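Local coordinates for protein aspartate aminotransferase (Plasmodium falciparum, PDB 3K7Y) that probably catalyses, with pyridoxal 5'-phosphate as cofactor and as a homodimer, the transfer of an amino group from L-aspartate to 2-oxoglutarate, at residues L46-S51 with N250-G255; N54-V59 with N294-Q299; T124-N129 with N145-N150; I171-S176 with H205-I210. All coordinates share one frame; numbering follows the deposited sequence.

Contact 1: residues L46-S51 with N250-G255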
loop_
_atom_site.group_PDB
_atom_site.type_symbol
_atom_site.label_atom_id
_atom_site.label_comp_id
_atom_site.label_asym_id
_atom_site.label_seq_id
_atom_site.Cartn_x
_atom_site.Cartn_y
_atom_site.Cartn_z
ATOM N N LEU A 46 -21.008 9.119 -6.978
ATOM C CA LEU A 46 -20.089 8.051 -7.398
ATOM C C LEU A 46 -20.759 6.759 -7.867
ATOM O O LEU A 46 -21.784 6.338 -7.326
ATOM C CB LEU A 46 -19.089 7.730 -6.287
ATOM C CG LEU A 46 -18.075 6.631 -6.633
ATOM C CD1 LEU A 46 -17.049 7.146 -7.629
ATOM C CD2 LEU A 46 -17.404 6.060 -5.387
ATOM N N HIS A 47 -20.146 6.134 -8.865
ATOM C CA HIS A 47 -20.677 4.916 -9.462
ATOM C C HIS A 47 -20.282 3.645 -8.715
ATOM O O HIS A 47 -19.254 3.612 -8.027
ATOM C CB HIS A 47 -20.220 4.797 -10.917
ATOM C CG HIS A 47 -20.726 3.568 -11.603
ATOM N ND1 HIS A 47 -19.887 2.593 -12.096
ATOM C CD2 HIS A 47 -21.989 3.139 -11.850
ATOM C CE1 HIS A 47 -20.609 1.630 -12.643
ATOM N NE2 HIS A 47 -21.887 1.938 -12.506
ATOM N N ILE A 48 -21.111 2.605 -8.858
ATOM C CA ILE A 48 -20.746 1.245 -8.446
ATOM C C ILE A 48 -21.625 0.167 -9.090
ATOM O O ILE A 48 -22.835 0.307 -9.140
ATOM C CB ILE A 48 -20.669 1.082 -6.881
ATOM C CG1 ILE A 48 -19.902 -0.206 -6.507
ATOM C CG2 ILE A 48 -22.065 1.205 -6.223
ATOM C CD1 ILE A 48 -18.765 0.012 -5.553
ATOM N N PHE A 49 -20.995 -0.904 -9.566
ATOM C CA PHE A 49 -21.687 -2.044 -10.163
ATOM C C PHE A 49 -22.528 -2.852 -9.162
ATOM O O PHE A 49 -22.492 -2.598 -7.961
ATOM C CB PHE A 49 -20.663 -2.971 -10.819
ATOM C CG PHE A 49 -19.956 -2.363 -11.985
ATOM C CD1 PHE A 49 -20.453 -2.515 -13.270
ATOM C CD2 PHE A 49 -18.791 -1.635 -11.801
ATOM C CE1 PHE A 49 -19.792 -1.939 -14.356
ATOM C CE2 PHE A 49 -18.130 -1.062 -12.873
ATOM C CZ PHE A 49 -18.622 -1.217 -14.151
ATOM N N ASP A 50 -23.290 -3.820 -9.669
ATOM C CA ASP A 50 -23.984 -4.780 -8.817
ATOM C C ASP A 50 -23.150 -6.044 -8.694
ATOM O O ASP A 50 -23.087 -6.652 -7.628
ATOM C CB ASP A 50 -25.374 -5.111 -9.373
ATOM C CG ASP A 50 -26.439 -4.115 -8.931
ATOM O OD1 ASP A 50 -26.232 -2.890 -9.072
ATOM O OD2 ASP A 50 -27.499 -4.565 -8.453
ATOM N N SER A 51 -22.504 -6.425 -9.795
ATOM C CA SER A 51 -21.520 -7.511 -9.797
ATOM C C SER A 51 -20.524 -7.341 -8.659
ATOM O O SER A 51 -20.194 -8.293 -7.960
ATOM C CB SER A 51 -20.765 -7.543 -11.127
ATOM O OG SER A 51 -21.638 -7.813 -12.207
ATOM N N ASN A 250 -12.502 0.424 -14.013
ATOM C CA ASN A 250 -13.029 -0.853 -14.491
ATOM C C ASN A 250 -14.132 -1.476 -13.646
ATOM O O ASN A 250 -15.242 -1.745 -14.135
ATOM C CB ASN A 250 -11.894 -1.868 -14.523
ATOM C CG ASN A 250 -11.090 -1.783 -15.776
ATOM O OD1 ASN A 250 -11.624 -1.495 -16.855
ATOM N ND2 ASN A 250 -9.783 -2.026 -15.654
ATOM N N MET A 251 -13.786 -1.757 -12.389
ATOM C CA MET A 251 -14.691 -2.368 -11.436
ATOM C C MET A 251 -15.322 -1.337 -10.517
ATOM O O MET A 251 -15.970 -1.697 -9.538
ATOM C CB MET A 251 -13.910 -3.323 -10.562
ATOM C CG MET A 251 -13.928 -4.718 -11.007
ATOM S SD MET A 251 -12.406 -5.063 -11.837
ATOM C CE MET A 251 -12.612 -6.825 -12.132
ATOM N N SER A 252 -15.105 -0.055 -10.807
ATOM C CA SER A 252 -15.501 1.035 -9.911
ATOM C C SER A 252 -14.921 0.875 -8.495
ATOM O O SER A 252 -15.512 1.375 -7.532
ATOM C CB SER A 252 -17.023 1.133 -9.824
ATOM O OG SER A 252 -17.493 0.256 -8.799
ATOM N N LEU A 253 -13.792 0.169 -8.379
ATOM C CA LEU A 253 -13.096 -0.065 -7.103
ATOM C C LEU A 253 -12.113 1.050 -6.800
ATOM O O LEU A 253 -10.893 0.870 -6.913
ATOM C CB LEU A 253 -12.289 -1.362 -7.155
ATOM C CG LEU A 253 -12.934 -2.728 -7.297
ATOM C CD1 LEU A 253 -11.838 -3.778 -7.431
ATOM C CD2 LEU A 253 -13.849 -3.021 -6.128
ATOM N N TYR A 254 -12.611 2.205 -6.407
ATOM C CA TYR A 254 -11.721 3.331 -6.247
ATOM C C TYR A 254 -10.845 3.180 -4.998
ATOM O O TYR A 254 -9.636 2.905 -5.101
ATOM C CB TYR A 254 -12.510 4.634 -6.287
ATOM C CG TYR A 254 -13.179 4.861 -7.641
ATOM C CD1 TYR A 254 -12.496 5.490 -8.684
ATOM C CD2 TYR A 254 -14.482 4.439 -7.881
ATOM C CE1 TYR A 254 -13.102 5.693 -9.923
ATOM C CE2 TYR A 254 -15.087 4.638 -9.105
ATOM C CZ TYR A 254 -14.399 5.267 -10.122
ATOM O OH TYR A 254 -15.015 5.462 -11.342
ATOM N N GLY A 255 -11.460 3.298 -3.827
ATOM C CA GLY A 255 -10.726 3.226 -2.567
ATOM C C GLY A 255 -10.124 1.879 -2.223
ATOM O O GLY A 255 -9.289 1.793 -1.328
#
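The F49 ring meets the turn at 250-252 with its rim: M251 O and S252 OG lie near the ring plane, while N250 O comes in obliquely, 3.2 Å from F49 CE2. One face of the same ring is covered from within its own segment by H47, whose CE1 sits 3.6 Å above the plane, over the ring centre. The Y254 ring has H47 O at its edge and L46 CD1 beside it at a slant, 3.5 Å from Y254 CE2; the L46 and Y254 side chains run past one another in opposite directions. In this class I aminotransferase, a fold-type I enzyme, residues 250-255 directly follow K249, which lines the pyridoxal phosphate pocket, and the contact packs that loop against the residues leading into helix 50-62. Y254 OH is hydrogen-bonded to C39 N, and its ring makes an edge-to-face contact with Y68 of the second subunit, so the tyrosine stands where the cofactor site meets the dimer interface. N250 O accepts a hydrogen bond from W310 NE1, and W310 also packs edge-to-face with F49. No hydrogen bond crosses between the segments; S252 fills the middle by van der Waals contact. S252 OG, set between the backbone N and the carbonyl carbon (chi1 87°), lies 3.4 Å from I48 CG1 and donates back to M251 O at 2.6 Å, meeting that C=O at 109°.

Contact 2: residues N54-V59 with N294-Q299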
loop_
_atom_site.group_PDB
_atom_site.type_symbol
_atom_site.label_atom_id
_atom_site.label_comp_id
_atom_site.label_asym_id
_atom_site.label_seq_id
_atom_site.Cartn_x
_atom_site.Cartn_y
_atom_site.Cartn_z
ATOM N N ASN A 54 -22.044 -7.771 -5.283
ATOM C CA ASN A 54 -22.256 -9.197 -5.077
ATOM C C ASN A 54 -20.957 -9.952 -4.794
ATOM O O ASN A 54 -20.917 -10.820 -3.922
ATOM C CB ASN A 54 -23.023 -9.811 -6.250
ATOM C CG ASN A 54 -24.449 -9.280 -6.358
ATOM O OD1 ASN A 54 -25.088 -9.413 -7.401
ATOM N ND2 ASN A 54 -24.949 -8.670 -5.284
ATOM N N ALA A 55 -19.898 -9.611 -5.519
ATOM C CA ALA A 55 -18.574 -10.127 -5.201
ATOM C C ALA A 55 -18.261 -9.836 -3.730
ATOM O O ALA A 55 -17.783 -10.711 -3.006
ATOM C CB ALA A 55 -17.517 -9.523 -6.122
ATOM N N ASP A 56 -18.563 -8.618 -3.287
ATOM C CA ASP A 56 -18.379 -8.256 -1.885
ATOM C C ASP A 56 -19.061 -9.237 -0.939
ATOM O O ASP A 56 -18.401 -9.835 -0.091
ATOM C CB ASP A 56 -18.843 -6.825 -1.605
ATOM C CG ASP A 56 -17.709 -5.927 -1.130
ATOM O OD1 ASP A 56 -16.659 -6.458 -0.709
ATOM O OD2 ASP A 56 -17.875 -4.690 -1.153
ATOM N N LYS A 57 -20.374 -9.401 -1.095
ATOM C CA LYS A 57 -21.137 -10.366 -0.304
ATOM C C LYS A 57 -20.510 -11.746 -0.389
ATOM O O LYS A 57 -20.131 -12.314 0.626
ATOM C CB LYS A 57 -22.606 -10.417 -0.745
ATOM C CG LYS A 57 -23.496 -9.365 -0.081
ATOM C CD LYS A 57 -24.972 -9.531 -0.437
ATOM C CE LYS A 57 -25.371 -8.653 -1.625
ATOM N NZ LYS A 57 -26.846 -8.717 -1.890
ATOM N N LEU A 58 -20.384 -12.265 -1.608
ATOM C CA LEU A 58 -19.705 -13.534 -1.860
ATOM C C LEU A 58 -18.435 -13.727 -1.028
ATOM O O LEU A 58 -18.166 -14.831 -0.550
ATOM C CB LEU A 58 -19.355 -13.667 -3.348
ATOM C CG LEU A 58 -20.257 -14.473 -4.283
ATOM C CD1 LEU A 58 -20.625 -15.835 -3.681
ATOM C CD2 LEU A 58 -21.502 -13.695 -4.660
ATOM N N VAL A 59 -17.663 -12.655 -0.862
ATOM C CA VAL A 59 -16.366 -12.730 -0.190
ATOM C C VAL A 59 -16.453 -12.899 1.321
ATOM O O VAL A 59 -15.643 -13.599 1.919
ATOM C CB VAL A 59 -15.476 -11.525 -0.539
ATOM C CG1 VAL A 59 -14.399 -11.307 0.518
ATOM C CG2 VAL A 59 -14.852 -11.737 -1.902
ATOM N N ASN A 294 -7.861 -8.568 -2.837
ATOM C CA ASN A 294 -7.490 -9.729 -3.630
ATOM C C ASN A 294 -8.668 -10.651 -3.820
ATOM O O ASN A 294 -9.001 -11.010 -4.940
ATOM C CB ASN A 294 -6.352 -10.504 -2.981
ATOM C CG ASN A 294 -6.003 -11.765 -3.744
ATOM O OD1 ASN A 294 -6.841 -12.652 -3.914
ATOM N ND2 ASN A 294 -4.757 -11.854 -4.206
ATOM N N ARG A 295 -9.285 -11.039 -2.709
ATOM C CA ARG A 295 -10.488 -11.881 -2.717
ATOM C C ARG A 295 -11.661 -11.300 -3.540
ATOM O O ARG A 295 -12.200 -11.997 -4.396
ATOM C CB ARG A 295 -10.926 -12.211 -1.284
ATOM C CG ARG A 295 -9.925 -13.088 -0.513
ATOM C CD ARG A 295 -10.221 -13.146 0.992
ATOM N NE ARG A 295 -9.524 -14.263 1.633
ATOM C CZ ARG A 295 -9.521 -14.513 2.943
ATOM N NH1 ARG A 295 -10.170 -13.726 3.787
ATOM N NH2 ARG A 295 -8.857 -15.563 3.412
ATOM N N ILE A 296 -12.042 -10.038 -3.317
ATOM C CA ILE A 296 -13.125 -9.405 -4.108
ATOM C C ILE A 296 -12.922 -9.616 -5.597
ATOM O O ILE A 296 -13.873 -9.905 -6.314
ATOM C CB ILE A 296 -13.226 -7.870 -3.890
ATOM C CG1 ILE A 296 -13.145 -7.504 -2.401
ATOM C CG2 ILE A 296 -14.495 -7.293 -4.543
ATOM C CD1 ILE A 296 -14.216 -8.156 -1.508
ATOM N N LEU A 297 -11.680 -9.469 -6.051
ATOM C CA LEU A 297 -11.345 -9.563 -7.467
ATOM C C LEU A 297 -11.464 -10.973 -8.040
ATOM O O LEU A 297 -12.130 -11.189 -9.054
ATOM C CB LEU A 297 -9.951 -9.001 -7.716
ATOM C CG LEU A 297 -9.960 -8.113 -8.958
ATOM C CD1 LEU A 297 -9.151 -6.846 -8.712
ATOM C CD2 LEU A 297 -9.526 -8.868 -10.220
ATOM N N CYS A 298 -10.807 -11.927 -7.392
ATOM C CA CYS A 298 -10.936 -13.334 -7.759
ATOM C C CYS A 298 -12.392 -13.801 -7.848
ATOM O O CYS A 298 -12.770 -14.429 -8.831
ATOM C CB CYS A 298 -10.170 -14.201 -6.774
ATOM S SG CYS A 298 -8.459 -13.777 -6.727
ATOM N N GLN A 299 -13.193 -13.479 -6.831
ATOM C CA GLN A 299 -14.592 -13.881 -6.777
ATOM C C GLN A 299 -15.387 -13.415 -7.997
ATOM O O GLN A 299 -16.012 -14.239 -8.681
ATOM C CB GLN A 299 -15.247 -13.367 -5.496
ATOM C CG GLN A 299 -16.404 -14.240 -4.987
ATOM C CD GLN A 299 -15.949 -15.338 -4.026
ATOM O OE1 GLN A 299 -15.030 -16.105 -4.321
ATOM N NE2 GLN A 299 -16.597 -15.415 -2.869
#
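Helix-helix packing joins 50-62 to 291-302 here, with A55, L58 and V59 of the first set against R295, I296 and Q299 of the second. The short axes approach to 8.6 Å and cross at 114°; the backbones come nearest at A55 and I296, while V59, I296 and Q299 supply most of the buried surface. I296 uses both its branches. With CG2 anti to the backbone N and CG1 anti to the carbonyl carbon, the side chain forks: I296 CG2 rests against A55 CB at 4.1 Å, while I296 CD1 reaches along to V59 CG2 at 3.7 Å. V59 crosses I296 at about a right angle and also touches the preceding residue, V59 CG2 lying 4.0 Å from R295 CB. These helices belong to the region of the aminotransferase fold beside the dimer interface: D56 OD2 makes a salt bridge to K66 of the second subunit, whereas the R295 chain, extended from CG to NE, turns away from V59 and places NH2 on E65 O of its own chain. Q299 bends at its second torsion (chi2 90°), which lays its CG and amide against L58. Q299 CG touches L58 CB at 3.4 Å, and Q299 NE2 stands 2.9 Å from L58 O.

Contact 3: residues T124-N129 with N145-N150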
loop_
_atom_site.group_PDB
_atom_site.type_symbol
_atom_site.label_atom_id
_atom_site.label_comp_id
_atom_site.label_asym_id
_atom_site.label_seq_id
_atom_site.Cartn_x
_atom_site.Cartn_y
_atom_site.Cartn_z
ATOM N N THR A 124 17.031 6.990 -17.748
ATOM C CA THR A 124 16.233 7.884 -18.559
ATOM C C THR A 124 14.942 7.184 -18.910
ATOM O O THR A 124 14.957 6.000 -19.252
ATOM C CB THR A 124 16.973 8.158 -19.865
ATOM O OG1 THR A 124 17.815 7.031 -20.162
ATOM C CG2 THR A 124 17.847 9.404 -19.762
ATOM N N LEU A 125 13.825 7.910 -18.835
ATOM C CA LEU A 125 12.494 7.385 -19.207
ATOM C C LEU A 125 11.801 8.334 -20.146
ATOM O O LEU A 125 11.753 9.537 -19.890
ATOM C CB LEU A 125 11.598 7.184 -17.981
ATOM C CG LEU A 125 11.928 6.029 -17.031
ATOM C CD1 LEU A 125 11.825 6.516 -15.624
ATOM C CD2 LEU A 125 11.034 4.821 -17.230
ATOM N N TYR A 126 11.272 7.787 -21.234
ATOM C CA TYR A 126 10.488 8.565 -22.164
ATOM C C TYR A 126 8.993 8.485 -21.868
ATOM O O TYR A 126 8.451 7.423 -21.501
ATOM C CB TYR A 126 10.797 8.160 -23.598
ATOM C CG TYR A 126 12.223 8.485 -23.964
ATOM C CD1 TYR A 126 12.597 9.774 -24.364
ATOM C CD2 TYR A 126 13.204 7.511 -23.889
ATOM C CE1 TYR A 126 13.908 10.072 -24.679
ATOM C CE2 TYR A 126 14.517 7.798 -24.200
ATOM C CZ TYR A 126 14.869 9.074 -24.593
ATOM O OH TYR A 126 16.200 9.311 -24.877
ATOM N N VAL A 127 8.339 9.631 -22.023
ATOM C CA VAL A 127 6.931 9.746 -21.730
ATOM C C VAL A 127 6.294 10.503 -22.900
ATOM O O VAL A 127 6.943 11.354 -23.491
ATOM C CB VAL A 127 6.755 10.419 -20.345
ATOM C CG1 VAL A 127 6.513 11.896 -20.463
ATOM C CG2 VAL A 127 5.649 9.782 -19.590
ATOM N N THR A 128 5.065 10.179 -23.289
ATOM C CA THR A 128 4.486 10.858 -24.469
ATOM C C THR A 128 3.912 12.206 -24.054
ATOM O O THR A 128 3.336 12.323 -22.976
ATOM C CB THR A 128 3.400 10.014 -25.241
ATOM O OG1 THR A 128 2.312 9.656 -24.374
ATOM C CG2 THR A 128 3.992 8.754 -25.845
ATOM N N ASN A 129 4.068 13.226 -24.888
ATOM C CA ASN A 129 3.557 14.542 -24.530
ATOM C C ASN A 129 2.139 14.769 -25.001
ATOM O O ASN A 129 1.837 14.486 -26.150
ATOM C CB ASN A 129 4.455 15.653 -25.052
ATOM C CG ASN A 129 3.861 17.013 -24.802
ATOM O OD1 ASN A 129 2.956 17.432 -25.520
ATOM N ND2 ASN A 129 4.340 17.703 -23.775
ATOM N N ASN A 145 16.056 10.799 -15.556
ATOM C CA ASN A 145 15.909 11.862 -16.538
ATOM C C ASN A 145 14.577 11.629 -17.144
ATOM O O ASN A 145 14.279 10.512 -17.527
ATOM C CB ASN A 145 16.943 11.761 -17.648
ATOM C CG ASN A 145 18.346 11.988 -17.161
ATOM O OD1 ASN A 145 18.582 12.788 -16.244
ATOM N ND2 ASN A 145 19.301 11.280 -17.770
ATOM N N LEU A 146 13.757 12.665 -17.210
ATOM C CA LEU A 146 12.462 12.542 -17.863
ATOM C C LEU A 146 12.518 13.264 -19.188
ATOM O O LEU A 146 12.785 14.481 -19.230
ATOM C CB LEU A 146 11.311 13.101 -17.008
ATOM C CG LEU A 146 9.933 12.921 -17.673
ATOM C CD1 LEU A 146 9.534 11.452 -17.699
ATOM C CD2 LEU A 146 8.830 13.747 -17.012
ATOM N N LYS A 147 12.266 12.515 -20.262
ATOM C CA LYS A 147 12.222 13.099 -21.596
ATOM C C LYS A 147 10.881 12.868 -22.262
ATOM O O LYS A 147 10.209 11.865 -21.974
ATOM C CB LYS A 147 13.373 12.580 -22.444
ATOM C CG LYS A 147 14.713 13.082 -21.949
ATOM C CD LYS A 147 15.877 12.395 -22.624
ATOM C CE LYS A 147 17.142 13.117 -22.259
ATOM N NZ LYS A 147 16.941 14.587 -22.425
ATOM N N TYR A 148 10.505 13.799 -23.145
ATOM C CA TYR A 148 9.178 13.815 -23.762
ATOM C C TYR A 148 9.219 13.490 -25.231
ATOM O O TYR A 148 10.025 14.053 -25.949
ATOM C CB TYR A 148 8.508 15.180 -23.596
ATOM C CG TYR A 148 8.285 15.587 -22.160
ATOM C CD1 TYR A 148 6.997 15.612 -21.607
ATOM C CD2 TYR A 148 9.367 15.945 -21.348
ATOM C CE1 TYR A 148 6.800 15.987 -20.277
ATOM C CE2 TYR A 148 9.184 16.315 -20.032
ATOM C CZ TYR A 148 7.904 16.341 -19.496
ATOM O OH TYR A 148 7.756 16.716 -18.180
ATOM N N ILE A 149 8.326 12.598 -25.659
ATOM C CA ILE A 149 8.099 12.268 -27.071
ATOM C C ILE A 149 6.870 13.036 -27.592
ATOM O O ILE A 149 5.848 13.109 -26.890
ATOM C CB ILE A 149 7.848 10.744 -27.248
ATOM C CG1 ILE A 149 9.139 9.957 -27.053
ATOM C CG2 ILE A 149 7.289 10.405 -28.622
ATOM C CD1 ILE A 149 8.939 8.441 -27.182
ATOM N N ASN A 150 6.975 13.597 -28.809
ATOM C CA ASN A 150 5.844 14.226 -29.513
ATOM C C ASN A 150 4.666 13.292 -29.529
ATOM O O ASN A 150 4.837 12.094 -29.694
ATOM C CB ASN A 150 6.175 14.472 -30.982
ATOM C CG ASN A 150 7.186 15.560 -31.187
ATOM O OD1 ASN A 150 6.880 16.744 -31.026
ATOM N ND2 ASN A 150 8.394 15.178 -31.592
#
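Strands 124-128 and 145-149 run parallel in residue-for-residue register from T124 beside N145 to T128 beside I149, their axes 36° apart. They are the two strands of a beta-alpha-beta unit whose crossover is helix 133-140, within the large mixed sheet of the cofactor-binding domain. Five backbone bonds zigzag between them: L125 N to N145 O, K147 N to L125 O, V127 N to K147 O, I149 N to V127 O, and N129 N to I149 O, which extends the pairing one residue beyond the first strand. The side chains divide between two faces. On one, Y126 and K147 lie alongside each other and point the same way, the aliphatic part of the lysine following the ring with K147 CB 3.4 Å from Y126 CE1; I149 CD1 approaches Y126 CB at 4.0 Å, and the isoleucine packs on helix 161-170. On the other, L146 sits under helix 133-140. Its CG is anti to the backbone N (chi1 -178°), which turns the branch toward the partner strand and brings L146 CD1 within 4.0 Å of V127 CB. Farther along, V127 CG1 rests 3.9 Å from Y148 CD1.

Contact 4: residues I171-S176 with H205-I210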
loop_
_atom_site.group_PDB
_atom_site.type_symbol
_atom_site.label_atom_id
_atom_site.label_comp_id
_atom_site.label_asym_id
_atom_site.label_seq_id
_atom_site.Cartn_x
_atom_site.Cartn_y
_atom_site.Cartn_z
ATOM N N ILE A 171 15.187 8.143 -30.733
ATOM C CA ILE A 171 15.456 8.133 -29.308
ATOM C C ILE A 171 16.331 6.926 -28.987
ATOM O O ILE A 171 15.869 5.793 -29.122
ATOM C CB ILE A 171 14.148 8.068 -28.473
ATOM C CG1 ILE A 171 13.321 6.820 -28.834
ATOM C CG2 ILE A 171 13.341 9.364 -28.646
ATOM C CD1 ILE A 171 12.324 6.396 -27.790
ATOM N N PRO A 172 17.577 7.149 -28.519
ATOM C CA PRO A 172 18.507 6.045 -28.351
ATOM C C PRO A 172 18.038 4.672 -28.877
ATOM O O PRO A 172 17.625 4.551 -30.039
ATOM C CB PRO A 172 18.723 6.049 -26.842
ATOM C CG PRO A 172 18.650 7.548 -26.494
ATOM C CD PRO A 172 18.006 8.271 -27.669
ATOM N N ASN A 173 18.122 3.653 -28.033
ATOM C CA ASN A 173 17.961 2.263 -28.444
ATOM C C ASN A 173 17.719 1.484 -27.179
ATOM O O ASN A 173 18.457 1.651 -26.202
ATOM C CB ASN A 173 19.255 1.738 -29.075
ATOM C CG ASN A 173 19.234 1.770 -30.586
ATOM O OD1 ASN A 173 19.883 2.613 -31.210
ATOM N ND2 ASN A 173 18.503 0.834 -31.190
ATOM N N GLY A 174 16.713 0.621 -27.173
ATOM C CA GLY A 174 16.312 0.019 -25.916
ATOM C C GLY A 174 16.026 1.131 -24.914
ATOM O O GLY A 174 16.417 1.052 -23.747
ATOM N N SER A 175 15.377 2.191 -25.378
ATOM C CA SER A 175 14.901 3.205 -24.472
ATOM C C SER A 175 13.653 2.666 -23.805
ATOM O O SER A 175 12.927 1.838 -24.363
ATOM C CB SER A 175 14.596 4.503 -25.199
ATOM O OG SER A 175 15.765 5.000 -25.828
ATOM N N SER A 176 13.427 3.120 -22.587
ATOM C CA SER A 176 12.296 2.689 -21.812
ATOM C C SER A 176 11.226 3.722 -22.051
ATOM O O SER A 176 11.480 4.918 -21.898
ATOM C CB SER A 176 12.682 2.633 -20.337
ATOM O OG SER A 176 14.028 2.201 -20.197
ATOM N N HIS A 205 13.087 -3.100 -34.285
ATOM C CA HIS A 205 14.383 -2.623 -34.747
ATOM C C HIS A 205 15.165 -1.970 -33.617
ATOM O O HIS A 205 16.352 -2.247 -33.451
ATOM C CB HIS A 205 14.248 -1.667 -35.940
ATOM C CG HIS A 205 15.552 -1.358 -36.616
ATOM N ND1 HIS A 205 15.999 -0.068 -36.822
ATOM C CD2 HIS A 205 16.511 -2.172 -37.122
ATOM C CE1 HIS A 205 17.171 -0.101 -37.434
ATOM N NE2 HIS A 205 17.506 -1.367 -37.626
ATOM N N LYS A 206 14.497 -1.129 -32.829
ATOM C CA LYS A 206 15.166 -0.362 -31.775
ATOM C C LYS A 206 15.229 -1.104 -30.432
ATOM O O LYS A 206 15.847 -0.627 -29.463
ATOM C CB LYS A 206 14.482 0.994 -31.585
ATOM C CG LYS A 206 14.232 1.772 -32.862
ATOM C CD LYS A 206 14.813 3.154 -32.763
ATOM C CE LYS A 206 16.226 3.139 -33.269
ATOM N NZ LYS A 206 17.059 4.050 -32.459
ATOM N N LYS A 207 14.557 -2.254 -30.375
ATOM C CA LYS A 207 14.533 -3.120 -29.192
ATOM C C LYS A 207 14.066 -2.411 -27.907
ATOM O O LYS A 207 14.313 -2.891 -26.797
ATOM C CB LYS A 207 15.895 -3.811 -29.009
ATOM C CG LYS A 207 16.321 -4.692 -30.199
ATOM C CD LYS A 207 17.844 -4.860 -30.297
ATOM C CE LYS A 207 18.529 -3.610 -30.891
ATOM N NZ LYS A 207 20.028 -3.547 -30.694
ATOM N N HIS A 208 13.363 -1.290 -28.071
ATOM C CA HIS A 208 12.829 -0.520 -26.950
ATOM C C HIS A 208 12.146 -1.377 -25.897
ATOM O O HIS A 208 11.673 -2.479 -26.180
ATOM C CB HIS A 208 11.825 0.521 -27.436
ATOM C CG HIS A 208 12.438 1.668 -28.172
ATOM N ND1 HIS A 208 11.793 2.312 -29.204
ATOM C CD2 HIS A 208 13.629 2.292 -28.024
ATOM C CE1 HIS A 208 12.558 3.290 -29.656
ATOM N NE2 HIS A 208 13.680 3.297 -28.959
ATOM N N VAL A 209 12.096 -0.847 -24.683
ATOM C CA VAL A 209 11.415 -1.497 -23.585
ATOM C C VAL A 209 10.154 -0.714 -23.285
ATOM O O VAL A 209 10.220 0.470 -22.912
ATOM C CB VAL A 209 12.297 -1.545 -22.348
ATOM C CG1 VAL A 209 11.484 -1.972 -21.123
ATOM C CG2 VAL A 209 13.472 -2.486 -22.594
ATOM N N ILE A 210 9.008 -1.375 -23.447
ATOM C CA ILE A 210 7.724 -0.691 -23.313
ATOM C C ILE A 210 6.971 -1.009 -22.001
ATOM O O ILE A 210 6.954 -2.145 -21.513
ATOM C CB ILE A 210 6.841 -0.902 -24.575
ATOM C CG1 ILE A 210 7.568 -0.415 -25.843
ATOM C CG2 ILE A 210 5.487 -0.213 -24.424
ATOM C CD1 ILE A 210 7.841 1.094 -25.931
#
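H208 and I171 meet with their side chains crossing obliquely, and the imidazole turns its edge to the 171-176 loop. H208 NE2 points nearly in the ring plane at I171 O, giving a weak but straight bond of 3.3 Å (N-H...O angle 165°), and I171 CG1 and CD1 flank the NE2-CE1 side of the ring. S175 N also lies at the ring edge, 3.2 Å from H208 CD2. One ring face is occupied by K206 CB, 3.5 Å above the plane and over the centre, so the ring lies between K206, at the end of helix 193-206, and the loop. The same I171 O receives a second weak bond, from S175 OG. K206 and N173 cross at roughly a right angle. The lysine chain is kinked at three torsions, which curls the ammonium back over the loop to P172 O; the modelled separation from K206 NZ, 2.5 Å, is doubtful as an exact value. N173 OD1 and R169 O are weaker partners of K206 NZ. N173 ND2 in turn donates weakly to K206 O, whose main partner is G174 N at 2.7 Å. That carbonyl lies at the C-terminal end of helix 193-206, and K207, with positive phi, is the first residue to leave helical angles. G174 itself adopts a positive phi (54°), a conformation that favours glycine. V209 N then bonds S175 O at 2.8 Å, and S176 pairs in parallel with V209. The arrangement is that of a beta-alpha-beta crossover: strand 176-179, helix 193-206 and strand 209-214, at the point where the returning strand joins its neighbour in the central sheet.

Overall arrangement
Contacts 1 and 2 share helix 50-62 and touch through M251 and L253 against L297; contacts 3 and 4 adjoin in the central sheet, where Y126 N approaches S176 O at 3.0 Å and the Y126 ring packs on P172 and S175. The two pairs are well separated, their centres about 32 to 40 Å apart. Contact 1 is buried, beside the cofactor and the second subunit, and joins its segments without a direct hydrogen bond. Contact 2, partly buried, relies mainly on aliphatic packing, with its charged side chains partnered outside the two segments. Backbone bonding dominates contact 3, whereas contact 4, away from the annotated sites, mixes backbone pairing with lysine, asparagine and histidine bonds at a partly exposed helix end.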